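Local coordinates for protein toxin coregulated pilin (PDB 3HRV) that builds the toxin-coregulated pilus of Vibrio cholerae, a type IV pilus essential for bacterial aggregation and for colonization of the host small intestine, at residues F89-N94 / G141-S146; P125-K130 / G155-I160; Q24-A29 / N79-T84; G106-A111 / F185-G190; A148-G153 / A165-T170. One frame throughout, in Å; residues are numbered along the deposited sequence.

Four of the five contacts lie on or beside the antiparallel sheet of this type IV pilin globular domain. Contacts 2 and 4 are the most central: contact 2 pairs the edge strand 155-158 with 126-131, contact 4 ties 185-191 to the end of 100-108, and strands 126-131 and 185-191 are themselves neighbours. At the other edge strand, 87-93, contact 1 holds a loop by a salt bridge, a carboxylate and one backbone bond. Contact 5, far from the centre, joins two surface loops by a short backbone bridge and touches contact 2. Contact 3 differs most, packing helix 24-44 on a loop through apolar side chains and touching contact 4 through Phe-81 on Leu-108.

Contact 1. Residues F89-N94 / G141-S146; sequences FSFPRN and GDFETS
Asp-142 OD2 takes the backbone N of Asn-94 at 2.7 Å, on the syn lone pair, which faces OD1. The same oxygen also accepts from Glu-144 N and Thr-145 N within its own loop, the first making an Asx turn, so three N-H groups grip one carboxylate atom and fix its rotation. The second oxygen, OD1, binds the N of Ser-95, just past the strand. Such a cluster of donors would probably stabilise the charged form of this buried side chain.

Next to it Phe-143 N gives a bond to Pro-92 O at 3.0 Å. Farther out, Arg-93 NE reaches Glu-144 OE2 at 3.1 Å in a salt bridge: the oxygen lies near the guanidinium plane, yet is itself met from above the carboxylate plane. A water joins Arg-93 NH2 to Glu-144 OE1, while NH1 is bonded to Ser-192 OG.

The Arg-93 chain is fully extended, CG anti to the backbone N (chi1 176°), which carries it alongside Phe-143; Arg-93 CD comes within 3.5 Å of Phe-143 CD2, and ring atom CE2 lies over one guanidinium face, near its margin, with the planes 55° apart. Phe-91 crosses Phe-143 at about a right angle, its CZ 3.9 Å from Phe-143 CB, and Gly-141 O sits at the Phe-91 ring edge, 3.4 Å from CD1.

The 141-146 loop thus closes on the end of edge strand 87-93. Strand 100-108 offers Ala-100 to both phenylalanines, and Phe-126 of strand 126-131 meets the Phe-91 ring.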
# COMPACT_ATOMS: atom_id res chain seq x y z
N PHE A 89 -6.41 -4.98 -1.21
CA PHE A 89 -7.06 -5.61 -0.07
C PHE A 89 -8.00 -4.64 0.64
O PHE A 89 -7.65 -3.48 0.86
CB PHE A 89 -6.05 -6.07 0.98
CG PHE A 89 -5.34 -7.35 0.65
CD1 PHE A 89 -4.16 -7.35 -0.07
CD2 PHE A 89 -5.85 -8.56 1.10
CE1 PHE A 89 -3.48 -8.54 -0.33
CE2 PHE A 89 -5.19 -9.76 0.85
CZ PHE A 89 -4.00 -9.75 0.13
N SER A 90 -9.17 -5.13 1.00
CA SER A 90 -10.09 -4.31 1.76
C SER A 90 -9.82 -4.76 3.19
O SER A 90 -9.67 -5.96 3.44
CB SER A 90 -11.54 -4.63 1.38
OG SER A 90 -11.88 -4.03 0.15
N PHE A 91 -9.69 -3.82 4.12
CA PHE A 91 -9.44 -4.22 5.50
C PHE A 91 -10.19 -3.33 6.50
O PHE A 91 -10.80 -2.34 6.12
CB PHE A 91 -7.92 -4.29 5.79
CG PHE A 91 -7.20 -2.97 5.80
CD1 PHE A 91 -6.52 -2.56 6.94
CD2 PHE A 91 -7.12 -2.18 4.66
CE1 PHE A 91 -5.77 -1.39 6.96
CE2 PHE A 91 -6.38 -0.99 4.67
CZ PHE A 91 -5.70 -0.60 5.82
N PRO A 92 -10.18 -3.70 7.78
CA PRO A 92 -10.90 -2.90 8.77
C PRO A 92 -10.38 -1.53 9.15
O PRO A 92 -9.20 -1.22 9.01
CB PRO A 92 -10.97 -3.83 9.98
CG PRO A 92 -9.70 -4.59 9.88
CD PRO A 92 -9.60 -4.90 8.40
N ARG A 93 -11.30 -0.69 9.63
CA ARG A 93 -10.97 0.64 10.10
C ARG A 93 -11.76 0.85 11.38
O ARG A 93 -12.99 0.83 11.37
CB ARG A 93 -11.36 1.72 9.08
CG ARG A 93 -11.09 3.12 9.62
CD ARG A 93 -11.43 4.23 8.65
NE ARG A 93 -11.23 5.54 9.28
CZ ARG A 93 -11.32 6.70 8.65
NH1 ARG A 93 -11.61 6.74 7.36
NH2 ARG A 93 -11.13 7.83 9.32
N ASN A 94 -11.04 1.02 12.48
CA ASN A 94 -11.67 1.22 13.78
C ASN A 94 -12.53 -0.00 14.11
O ASN A 94 -13.63 0.13 14.65
CB ASN A 94 -12.53 2.49 13.75
CG ASN A 94 -12.75 3.07 15.13
OD1 ASN A 94 -11.89 2.94 16.01
ND2 ASN A 94 -13.89 3.71 15.34
N GLY A 141 -3.54 -5.24 9.48
CA GLY A 141 -3.79 -4.48 10.69
C GLY A 141 -5.10 -3.71 10.56
O GLY A 141 -6.03 -4.16 9.89
N ASP A 142 -5.17 -2.55 11.20
CA ASP A 142 -6.37 -1.72 11.17
C ASP A 142 -6.01 -0.30 10.75
O ASP A 142 -5.11 0.31 11.32
CB ASP A 142 -7.02 -1.70 12.56
CG ASP A 142 -8.39 -1.05 12.56
OD1 ASP A 142 -9.40 -1.76 12.71
OD2 ASP A 142 -8.45 0.19 12.40
N PHE A 143 -6.71 0.21 9.75
CA PHE A 143 -6.47 1.55 9.23
C PHE A 143 -6.46 2.64 10.29
O PHE A 143 -5.66 3.58 10.22
CB PHE A 143 -7.52 1.89 8.17
CG PHE A 143 -7.30 3.22 7.49
CD1 PHE A 143 -6.42 3.33 6.42
CD2 PHE A 143 -7.99 4.35 7.92
CE1 PHE A 143 -6.22 4.56 5.78
CE2 PHE A 143 -7.80 5.58 7.29
CZ PHE A 143 -6.92 5.69 6.22
N GLU A 144 -7.35 2.53 11.28
CA GLU A 144 -7.43 3.57 12.30
C GLU A 144 -6.86 3.24 13.67
O GLU A 144 -6.47 4.15 14.40
CB GLU A 144 -8.89 4.01 12.45
CG GLU A 144 -9.10 5.20 13.39
CD GLU A 144 -10.45 5.86 13.21
OE1 GLU A 144 -10.72 6.86 13.92
OE2 GLU A 144 -11.24 5.40 12.36
N THR A 145 -6.78 1.96 14.03
CA THR A 145 -6.26 1.61 15.34
C THR A 145 -4.83 1.07 15.38
O THR A 145 -4.26 0.91 16.46
CB THR A 145 -7.20 0.62 16.07
OG1 THR A 145 -7.29 -0.60 15.33
CG2 THR A 145 -8.59 1.22 16.22
N SER A 146 -4.25 0.78 14.22
CA SER A 146 -2.87 0.29 14.20
C SER A 146 -1.95 1.50 14.37
O SER A 146 -1.90 2.37 13.51
CB SER A 146 -2.56 -0.42 12.88
OG SER A 146 -3.15 -1.70 12.83
O HOH W 1 -11.30 8.97 12.06

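Contact 2. Residues P125-K130 / G155-I160; sequences PFINVK and GVIKSI
Ile-127 faces two residues at once, Ile-157 and Lys-158, in a classic beta bulge. Its N binds Lys-158 O at 2.9 Å and its O accepts from Ile-157 N; past the bulge, Val-129 and Gly-155 exchange two backbone bonds, N to O each way.

The extra residue sets the shape of the packing. Ile-127 is the central bump: its CG2 fits against Ile-157 CG1 at 3.8 Å, while its CD1 lies 3.7 Å from Lys-158 CD. With chi1 at 61° Ile-157 tucks CG1 in over its own backbone, which brings CD1 to the hollow bordered by Ile-127 CG2 and Val-129 CG2, the latter 3.7 Å away. Lys-158 runs straight out past Ile-127 and over Pro-125, its CG 3.4 Å from Pro-125 O, and delivers NZ to the carbonyls of Phe-124 and Gly-121.

On the other face, Val-156 CG2 sits over the place where Asn-128 and Phe-126 come together, 3.6 Å from Asn-128 ND2 and 3.9 Å from Phe-126 CZ; the Phe-126 and Val-156 side chains cross at about a right angle. Asn-128 ND2 is bonded to Leu-140 O.

Strand 155-158 is outermost in the sheet, and strand 126-131 has 185-191 on its far side. Helix 110-120 packs on the Ile-157 and Val-129 face, through Val-117 and Cys-113 respectively.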
# COMPACT_ATOMS: atom_id res chain seq x y z
N PRO A 125 -2.48 7.83 3.62
CA PRO A 125 -2.45 8.03 5.07
C PRO A 125 -1.91 6.68 5.87
O PRO A 125 -1.49 6.72 7.02
CB PRO A 125 -3.79 8.72 5.34
CG PRO A 125 -4.67 8.19 4.26
CD PRO A 125 -3.78 8.21 3.05
N PHE A 126 -1.99 5.64 5.18
CA PHE A 126 -1.61 4.37 5.80
C PHE A 126 -0.51 3.67 4.99
O PHE A 126 -0.62 3.54 3.77
CB PHE A 126 -2.84 3.47 5.87
CG PHE A 126 -2.60 2.14 6.55
CD1 PHE A 126 -2.75 2.01 7.92
CD2 PHE A 126 -2.27 1.02 5.79
CE1 PHE A 126 -2.57 0.77 8.54
CE2 PHE A 126 -2.09 -0.22 6.40
CZ PHE A 126 -2.24 -0.35 7.78
N ILE A 127 0.55 3.24 5.67
CA ILE A 127 1.66 2.54 5.02
C ILE A 127 2.12 1.39 5.91
O ILE A 127 2.43 1.60 7.08
CB ILE A 127 2.86 3.46 4.76
CG1 ILE A 127 2.43 4.65 3.90
CG2 ILE A 127 3.97 2.68 4.06
CD1 ILE A 127 3.55 5.65 3.64
N ASN A 128 2.15 0.19 5.35
CA ASN A 128 2.56 -1.00 6.09
C ASN A 128 3.62 -1.73 5.27
O ASN A 128 3.34 -2.20 4.16
CB ASN A 128 1.35 -1.91 6.32
CG ASN A 128 1.64 -3.05 7.28
OD1 ASN A 128 2.78 -3.52 7.38
ND2 ASN A 128 0.61 -3.52 7.97
N VAL A 129 4.83 -1.83 5.81
CA VAL A 129 5.94 -2.50 5.13
C VAL A 129 6.13 -3.90 5.69
O VAL A 129 6.37 -4.07 6.89
CB VAL A 129 7.26 -1.71 5.30
CG1 VAL A 129 8.39 -2.42 4.58
CG2 VAL A 129 7.09 -0.29 4.77
N LYS A 130 6.03 -4.90 4.83
CA LYS A 130 6.14 -6.29 5.26
C LYS A 130 7.17 -7.09 4.48
O LYS A 130 7.46 -6.78 3.33
CB LYS A 130 4.77 -6.95 5.12
CG LYS A 130 4.68 -8.39 5.57
CD LYS A 130 3.30 -8.95 5.28
CE LYS A 130 3.17 -10.38 5.77
NZ LYS A 130 3.38 -10.47 7.24
N GLY A 155 6.47 -2.95 9.42
CA GLY A 155 5.08 -2.95 9.82
C GLY A 155 4.43 -1.63 9.49
O GLY A 155 4.80 -0.97 8.52
N VAL A 156 3.44 -1.23 10.29
CA VAL A 156 2.76 0.03 10.06
C VAL A 156 3.69 1.17 10.44
O VAL A 156 4.06 1.32 11.60
CB VAL A 156 1.46 0.11 10.90
CG1 VAL A 156 0.79 1.45 10.70
CG2 VAL A 156 0.53 -1.02 10.50
N ILE A 157 4.09 1.96 9.44
CA ILE A 157 4.99 3.08 9.68
C ILE A 157 4.30 4.42 9.45
O ILE A 157 4.93 5.47 9.52
CB ILE A 157 6.26 2.99 8.80
CG1 ILE A 157 5.89 3.03 7.32
CG2 ILE A 157 7.03 1.71 9.14
CD1 ILE A 157 7.11 3.07 6.40
N LYS A 158 3.01 4.36 9.16
CA LYS A 158 2.21 5.56 8.95
C LYS A 158 0.73 5.20 9.06
O LYS A 158 0.28 4.24 8.43
CB LYS A 158 2.48 6.19 7.57
CG LYS A 158 1.80 7.54 7.36
CD LYS A 158 2.02 8.10 5.96
CE LYS A 158 1.25 9.39 5.76
NZ LYS A 158 1.44 9.98 4.40
N SER A 159 -0.01 5.94 9.87
CA SER A 159 -1.44 5.70 10.05
C SER A 159 -2.06 6.91 10.74
O SER A 159 -1.34 7.76 11.28
CB SER A 159 -1.69 4.45 10.89
OG SER A 159 -1.64 4.75 12.27
N ILE A 160 -3.38 6.99 10.74
CA ILE A 160 -4.07 8.12 11.37
C ILE A 160 -4.25 7.92 12.87
O ILE A 160 -4.78 8.80 13.55
CB ILE A 160 -5.45 8.37 10.74
CG1 ILE A 160 -6.36 7.16 10.95
CG2 ILE A 160 -5.30 8.67 9.25
CD1 ILE A 160 -7.81 7.42 10.58

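Contact 3. Residues Q24-A29 / N79-T84; sequences QNMTKA and NPFTGT. With SO4 (sulfate ion), chain E.
Phe-81 pushes its ring against the first turns of helix 24-44, where three side chains receive it. The tight part is here: Met-26 CE is 3.5 Å from Phe-81 CZ. Ala-29 CB packs on Phe-81 CE1 at 3.7 Å, and Asn-25 CB on CE2 of the same ring. Met-26 bends at chi2 (-63°), bringing its sulfur round to the ring edge in a Met-aromatic contact, SD lying 5.0 Å from the centroid of the Phe-81 ring. Pro-80 wedges in beside it, CD at 4.0 Å from Ala-29 CB. An Asx turn, Phe-81 N to Asn-79 OD1 at 2.8 Å, holds the loop that presents the ring. Helix 110-120, with Gln-112, and strand 100-108, with Val-105 and Leu-108, close in on Phe-81 as well.

The outer side is polar. While Asn-25 CB packs on the ring, the amide turns outward, ND2 donating to O3 of a sulfate at 2.6 Å, an ion probably from the crystallisation liquor, which His-20, Ser-23 and Gln-112 also hold. Lys-28 passes Pro-80 with its chain and ends in a salt bridge to Asp-75.

The chemistry implies that the helix is seated on this loop by apolar contact and shape, while polar groups at the margin find partners in the ion or in other parts of the chain.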
# COMPACT_ATOMS: atom_id res chain seq x y z
N GLN A 24 12.04 4.63 -14.67
CA GLN A 24 10.82 4.31 -15.39
C GLN A 24 9.82 3.59 -14.48
O GLN A 24 8.64 3.93 -14.47
CB GLN A 24 11.12 3.44 -16.61
CG GLN A 24 10.04 3.46 -17.67
CD GLN A 24 10.43 2.68 -18.92
OE1 GLN A 24 10.75 3.27 -19.95
NE2 GLN A 24 10.42 1.36 -18.82
N ASN A 25 10.30 2.59 -13.73
CA ASN A 25 9.42 1.83 -12.85
C ASN A 25 8.86 2.63 -11.69
O ASN A 25 7.69 2.49 -11.34
CB ASN A 25 10.15 0.59 -12.31
CG ASN A 25 10.48 -0.41 -13.40
OD1 ASN A 25 9.82 -0.46 -14.44
ND2 ASN A 25 11.50 -1.23 -13.17
N MET A 26 9.69 3.48 -11.08
CA MET A 26 9.22 4.30 -9.97
C MET A 26 8.19 5.32 -10.43
O MET A 26 7.22 5.59 -9.72
CB MET A 26 10.40 5.01 -9.30
CG MET A 26 11.23 4.11 -8.41
SD MET A 26 10.31 3.45 -6.99
CE MET A 26 11.36 2.10 -6.52
N THR A 27 8.41 5.89 -11.61
CA THR A 27 7.49 6.87 -12.16
C THR A 27 6.15 6.20 -12.44
O THR A 27 5.09 6.76 -12.15
CB THR A 27 8.19 7.48 -13.54
OG1 THR A 27 8.30 6.41 -14.49
CG2 THR A 27 9.58 8.06 -13.28
N LYS A 28 6.20 5.00 -13.01
CA LYS A 28 4.98 4.25 -13.32
C LYS A 28 4.27 3.81 -12.04
O LYS A 28 3.05 3.85 -11.95
CB LYS A 28 5.31 3.03 -14.17
CG LYS A 28 4.24 1.94 -14.15
CD LYS A 28 4.30 1.11 -15.42
CE LYS A 28 4.95 1.87 -16.57
NZ LYS A 28 4.36 1.52 -17.89
N ALA A 29 5.14 3.41 -11.00
CA ALA A 29 4.49 2.94 -9.79
C ALA A 29 3.77 4.08 -9.10
O ALA A 29 2.62 3.94 -8.66
CB ALA A 29 5.52 2.34 -8.85
N ASN A 79 2.10 -3.85 -11.31
CA ASN A 79 3.19 -3.59 -10.39
C ASN A 79 4.36 -3.54 -11.36
O ASN A 79 4.74 -4.56 -11.94
CB ASN A 79 3.35 -4.77 -9.43
CG ASN A 79 4.56 -4.64 -8.53
OD1 ASN A 79 5.56 -4.01 -8.89
ND2 ASN A 79 4.49 -5.24 -7.35
N PRO A 80 5.14 -2.40 -11.37
CA PRO A 80 6.05 -2.27 -12.51
C PRO A 80 7.34 -3.08 -12.40
O PRO A 80 7.99 -3.37 -13.41
CB PRO A 80 6.32 -0.77 -12.57
CG PRO A 80 5.09 -0.17 -11.96
CD PRO A 80 4.85 -1.09 -10.79
N PHE A 81 7.40 -3.49 -10.92
CA PHE A 81 8.54 -4.28 -10.48
C PHE A 81 8.40 -5.83 -10.72
O PHE A 81 9.38 -6.57 -10.61
CB PHE A 81 8.88 -3.94 -9.03
CG PHE A 81 8.94 -2.46 -8.76
CD1 PHE A 81 7.84 -1.79 -8.24
CD2 PHE A 81 10.09 -1.74 -9.05
CE1 PHE A 81 7.88 -0.41 -8.03
CE2 PHE A 81 10.14 -0.36 -8.84
CZ PHE A 81 9.03 0.30 -8.32
N THR A 82 7.16 -6.25 -10.87
CA THR A 82 6.92 -7.69 -11.03
C THR A 82 6.26 -8.00 -12.36
O THR A 82 6.34 -9.12 -12.85
CB THR A 82 6.01 -8.23 -9.92
OG1 THR A 82 4.71 -7.65 -10.04
CG2 THR A 82 6.59 -7.92 -8.54
N GLY A 83 5.58 -7.02 -12.94
CA GLY A 83 4.91 -7.25 -14.20
C GLY A 83 3.54 -7.86 -14.01
O GLY A 83 2.83 -8.14 -14.98
N THR A 84 3.16 -8.09 -12.76
CA THR A 84 1.85 -8.65 -12.46
C THR A 84 1.02 -7.58 -11.76
O THR A 84 1.53 -6.52 -11.41
CB THR A 84 1.94 -9.90 -11.55
OG1 THR A 84 2.82 -9.63 -10.45
CG2 THR A 84 2.46 -11.09 -12.33
S SO4 E . 13.95 0.29 -10.50
O1 SO4 E . 14.55 -0.34 -9.40
O2 SO4 E . 13.20 1.39 -10.05
O3 SO4 E . 13.05 -0.58 -11.22
O4 SO4 E . 15.02 0.70 -11.29

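Contact 4. Residues G106-A111 / F185-G190; sequences GGLTQA and FTVAFG
Phe-185 turns the edge of its ring to Leu-108 O, which lies in the ring plane 3.4 Å from CD1, and reaches on past it to Gln-110, whose CA is 3.7 Å from Phe-185 CE1. With CG anti to the carbonyl carbon (chi1 -61°), the ring swings out beyond the strand end toward the start of helix 110-120. Leu-108 points to the same side of the sheet, and its CD1 meets Val-187 CG2 at 3.8 Å, the two side chains crossing at about a right angle. Cys-113 of the helix touches both Phe-185 and Val-187, and it is the partner of Cys-179 in the disulfide.

Beneath these side chains the backbones form an antiparallel hydrogen-bonded pair: Phe-185 N to Leu-108 O at 2.8 Å, and Leu-108 N to Phe-185 O at 3.1 Å. Gly-107 and Leu-108 both face Phe-185, a G1 beta bulge at which strand 100-108 turns its corner before Thr-109 N-caps the helix.

On the reverse side Thr-186 OG1 comes against bare Gly-106, 3.4 Å from its CA, and a water links that hydroxyl to Gly-107 N. Gln-110 extends its chain past the Phe-185 ring and gives NE2 to Cys-179 O.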
# COMPACT_ATOMS: atom_id res chain seq x y z
N GLY A 106 4.43 -5.66 -4.14
CA GLY A 106 5.43 -6.61 -3.67
C GLY A 106 6.60 -6.82 -4.60
O GLY A 106 6.73 -6.15 -5.63
N GLY A 107 7.46 -7.77 -4.24
CA GLY A 107 8.63 -8.08 -5.04
C GLY A 107 9.67 -6.98 -5.03
O GLY A 107 10.51 -6.91 -5.93
N LEU A 108 9.63 -6.14 -4.01
CA LEU A 108 10.56 -5.01 -3.90
C LEU A 108 11.88 -5.32 -3.20
O LEU A 108 11.90 -5.97 -2.15
CB LEU A 108 9.89 -3.86 -3.15
CG LEU A 108 8.55 -3.35 -3.70
CD1 LEU A 108 7.94 -2.38 -2.70
CD2 LEU A 108 8.78 -2.67 -5.04
N THR A 109 12.97 -4.85 -3.78
CA THR A 109 14.27 -5.02 -3.14
C THR A 109 14.25 -3.96 -2.05
O THR A 109 13.35 -3.11 -2.02
CB THR A 109 15.43 -4.68 -4.10
OG1 THR A 109 15.31 -3.32 -4.53
CG2 THR A 109 15.42 -5.60 -5.30
N GLN A 110 15.22 -3.98 -1.15
CA GLN A 110 15.24 -2.99 -0.08
C GLN A 110 15.33 -1.59 -0.66
O GLN A 110 14.68 -0.66 -0.17
CB GLN A 110 16.41 -3.24 0.87
CG GLN A 110 16.36 -2.38 2.12
CD GLN A 110 17.43 -2.76 3.12
OE1 GLN A 110 18.61 -2.49 2.91
NE2 GLN A 110 17.01 -3.39 4.21
N ALA A 111 16.14 -1.42 -1.70
CA ALA A 111 16.32 -0.12 -2.34
C ALA A 111 15.02 0.39 -2.97
O ALA A 111 14.68 1.57 -2.86
CB ALA A 111 17.41 -0.19 -3.40
N PHE A 185 10.23 -7.20 -0.29
CA PHE A 185 9.30 -6.50 0.57
C PHE A 185 8.02 -6.21 -0.18
O PHE A 185 8.02 -6.08 -1.40
CB PHE A 185 9.88 -5.16 1.04
CG PHE A 185 11.14 -5.29 1.83
CD1 PHE A 185 12.37 -5.40 1.19
CD2 PHE A 185 11.10 -5.31 3.22
CE1 PHE A 185 13.54 -5.53 1.93
CE2 PHE A 185 12.26 -5.44 3.97
CZ PHE A 185 13.49 -5.55 3.32
N THR A 186 6.93 -6.12 0.57
CA THR A 186 5.64 -5.78 -0.01
C THR A 186 5.18 -4.59 0.81
O THR A 186 5.16 -4.65 2.04
CB THR A 186 4.60 -6.90 0.13
OG1 THR A 186 5.04 -8.07 -0.58
CG2 THR A 186 3.27 -6.44 -0.46
N VAL A 187 4.82 -3.51 0.14
CA VAL A 187 4.34 -2.34 0.85
C VAL A 187 2.86 -2.17 0.57
O VAL A 187 2.42 -2.23 -0.58
CB VAL A 187 5.08 -1.06 0.41
CG1 VAL A 187 4.56 0.13 1.20
CG2 VAL A 187 6.58 -1.23 0.63
N ALA A 188 2.09 -2.00 1.64
CA ALA A 188 0.66 -1.81 1.52
C ALA A 188 0.37 -0.33 1.71
O ALA A 188 0.65 0.23 2.77
CB ALA A 188 -0.07 -2.62 2.58
N PHE A 189 -0.15 0.31 0.67
CA PHE A 189 -0.49 1.73 0.72
C PHE A 189 -2.00 1.79 0.90
O PHE A 189 -2.76 1.39 0.02
CB PHE A 189 -0.07 2.42 -0.58
CG PHE A 189 1.42 2.42 -0.80
CD1 PHE A 189 2.03 1.42 -1.54
CD2 PHE A 189 2.21 3.42 -0.24
CE1 PHE A 189 3.42 1.40 -1.72
CE2 PHE A 189 3.60 3.42 -0.42
CZ PHE A 189 4.20 2.41 -1.16
N GLY A 190 -2.43 2.28 2.05
CA GLY A 190 -3.86 2.31 2.31
C GLY A 190 -4.53 3.66 2.39
O GLY A 190 -3.90 4.68 2.69
O HOH W 2 7.11 -9.50 -1.63

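Contact 5. Residues A148-G153 / A165-T170; sequences ADAATG and ANLNLT
Ala-148 and Ala-150 bracket Ala-165 in a single beta bridge, centred on Asp-149 and Ala-165, between two loops that flank edge strand 155-158 in sequence.

Two backbone hydrogen bonds carry it. Ala-165 N reaches Ala-148 O at 2.7 Å, and Ala-150 N meets Ala-165 O at 2.9 Å. The bridge stops there, as 150-152 take helical backbone angles and fold back, Thr-152 N and Gly-153 N bonding to the carbonyls of Asp-149 and Ala-150. Further backbone bonds, of Asp-149 with Val-156 and of Leu-167 with Ile-157, fasten both loops to the edge strand.

The polar side chain at the bridge is Asn-166. With chi1 at -63° its amide folds beside its own N, which brings OD1 round to the methyl of Ala-148, 3.3 Å from its CB, though the hydrogen bond OD1 accepts is from Ser-159 N, just beyond the edge strand.

Apolar contact is small and close. Both Ala-150 and Leu-167 touch His-174 of helix 172-177, and Leu-167 also touches Val-117 of helix 110-120. Ala-150 CB and Leu-167 CB are 4.1 Å apart; tighter still is the methyl of Ala-150 on the backbone, its CB only 3.4 Å from Leu-167 CA.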
# COMPACT_ATOMS: atom_id res chain seq x y z
N ALA A 148 1.36 3.52 14.27
CA ALA A 148 2.60 3.51 13.50
C ALA A 148 3.84 3.77 14.35
O ALA A 148 3.80 4.52 15.33
CB ALA A 148 2.52 4.55 12.40
N ASP A 149 4.93 3.12 13.97
CA ASP A 149 6.22 3.29 14.64
C ASP A 149 7.29 3.21 13.56
O ASP A 149 7.94 2.19 13.38
CB ASP A 149 6.45 2.19 15.68
CG ASP A 149 7.61 2.51 16.61
OD1 ASP A 149 8.42 3.40 16.26
OD2 ASP A 149 7.71 1.88 17.68
N ALA A 150 7.44 4.31 12.83
CA ALA A 150 8.41 4.38 11.75
C ALA A 150 9.84 4.14 12.20
O ALA A 150 10.71 3.84 11.39
CB ALA A 150 8.31 5.73 11.05
N ALA A 151 10.09 4.26 13.50
CA ALA A 151 11.43 4.05 14.03
C ALA A 151 11.88 2.61 13.80
O ALA A 151 13.08 2.33 13.72
CB ALA A 151 11.48 4.38 15.51
N THR A 152 10.92 1.69 13.69
CA THR A 152 11.23 0.28 13.47
C THR A 152 11.45 0.01 11.98
O THR A 152 12.05 -1.00 11.61
CB THR A 152 10.10 -0.63 13.97
OG1 THR A 152 8.92 -0.41 13.19
CG2 THR A 152 9.80 -0.35 15.44
N GLY A 153 10.94 0.90 11.14
CA GLY A 153 11.09 0.75 9.70
C GLY A 153 10.38 -0.48 9.15
O GLY A 153 10.59 -0.86 8.00
N ALA A 165 3.70 7.23 15.48
CA ALA A 165 4.93 7.94 15.14
C ALA A 165 5.13 7.68 13.65
O ALA A 165 5.78 6.71 13.26
CB ALA A 165 6.09 7.38 15.95
N ASN A 166 4.55 8.55 12.83
CA ASN A 166 4.63 8.40 11.38
C ASN A 166 5.98 8.72 10.77
O ASN A 166 6.74 9.53 11.30
CB ASN A 166 3.55 9.25 10.71
CG ASN A 166 2.15 8.81 11.09
OD1 ASN A 166 1.88 7.61 11.23
ND2 ASN A 166 1.24 9.76 11.23
N LEU A 167 6.26 8.06 9.65
CA LEU A 167 7.51 8.25 8.93
C LEU A 167 7.84 9.73 8.77
O LEU A 167 7.06 10.49 8.20
CB LEU A 167 7.43 7.59 7.55
CG LEU A 167 8.66 7.72 6.65
CD1 LEU A 167 9.86 7.04 7.30
CD2 LEU A 167 8.37 7.11 5.29
N ASN A 168 8.99 10.12 9.29
CA ASN A 168 9.45 11.51 9.22
C ASN A 168 10.87 11.51 8.66
O ASN A 168 11.80 11.05 9.31
CB ASN A 168 9.43 12.13 10.62
CG ASN A 168 9.71 13.62 10.60
OD1 ASN A 168 8.91 14.42 11.09
ND2 ASN A 168 10.84 14.00 10.02
N LEU A 169 11.02 12.04 7.46
CA LEU A 169 12.33 12.06 6.81
C LEU A 169 13.39 12.92 7.49
O LEU A 169 14.56 12.86 7.12
CB LEU A 169 12.17 12.47 5.34
CG LEU A 169 11.18 11.62 4.53
CD1 LEU A 169 11.22 12.04 3.07
CD2 LEU A 169 11.53 10.14 4.66
N THR A 170 13.00 13.72 8.48
CA THR A 170 13.97 14.55 9.17
C THR A 170 14.57 13.75 10.32
O THR A 170 15.53 14.17 10.97
CB THR A 170 13.35 15.85 9.73
OG1 THR A 170 12.42 15.53 10.77
CG2 THR A 170 12.64 16.60 8.63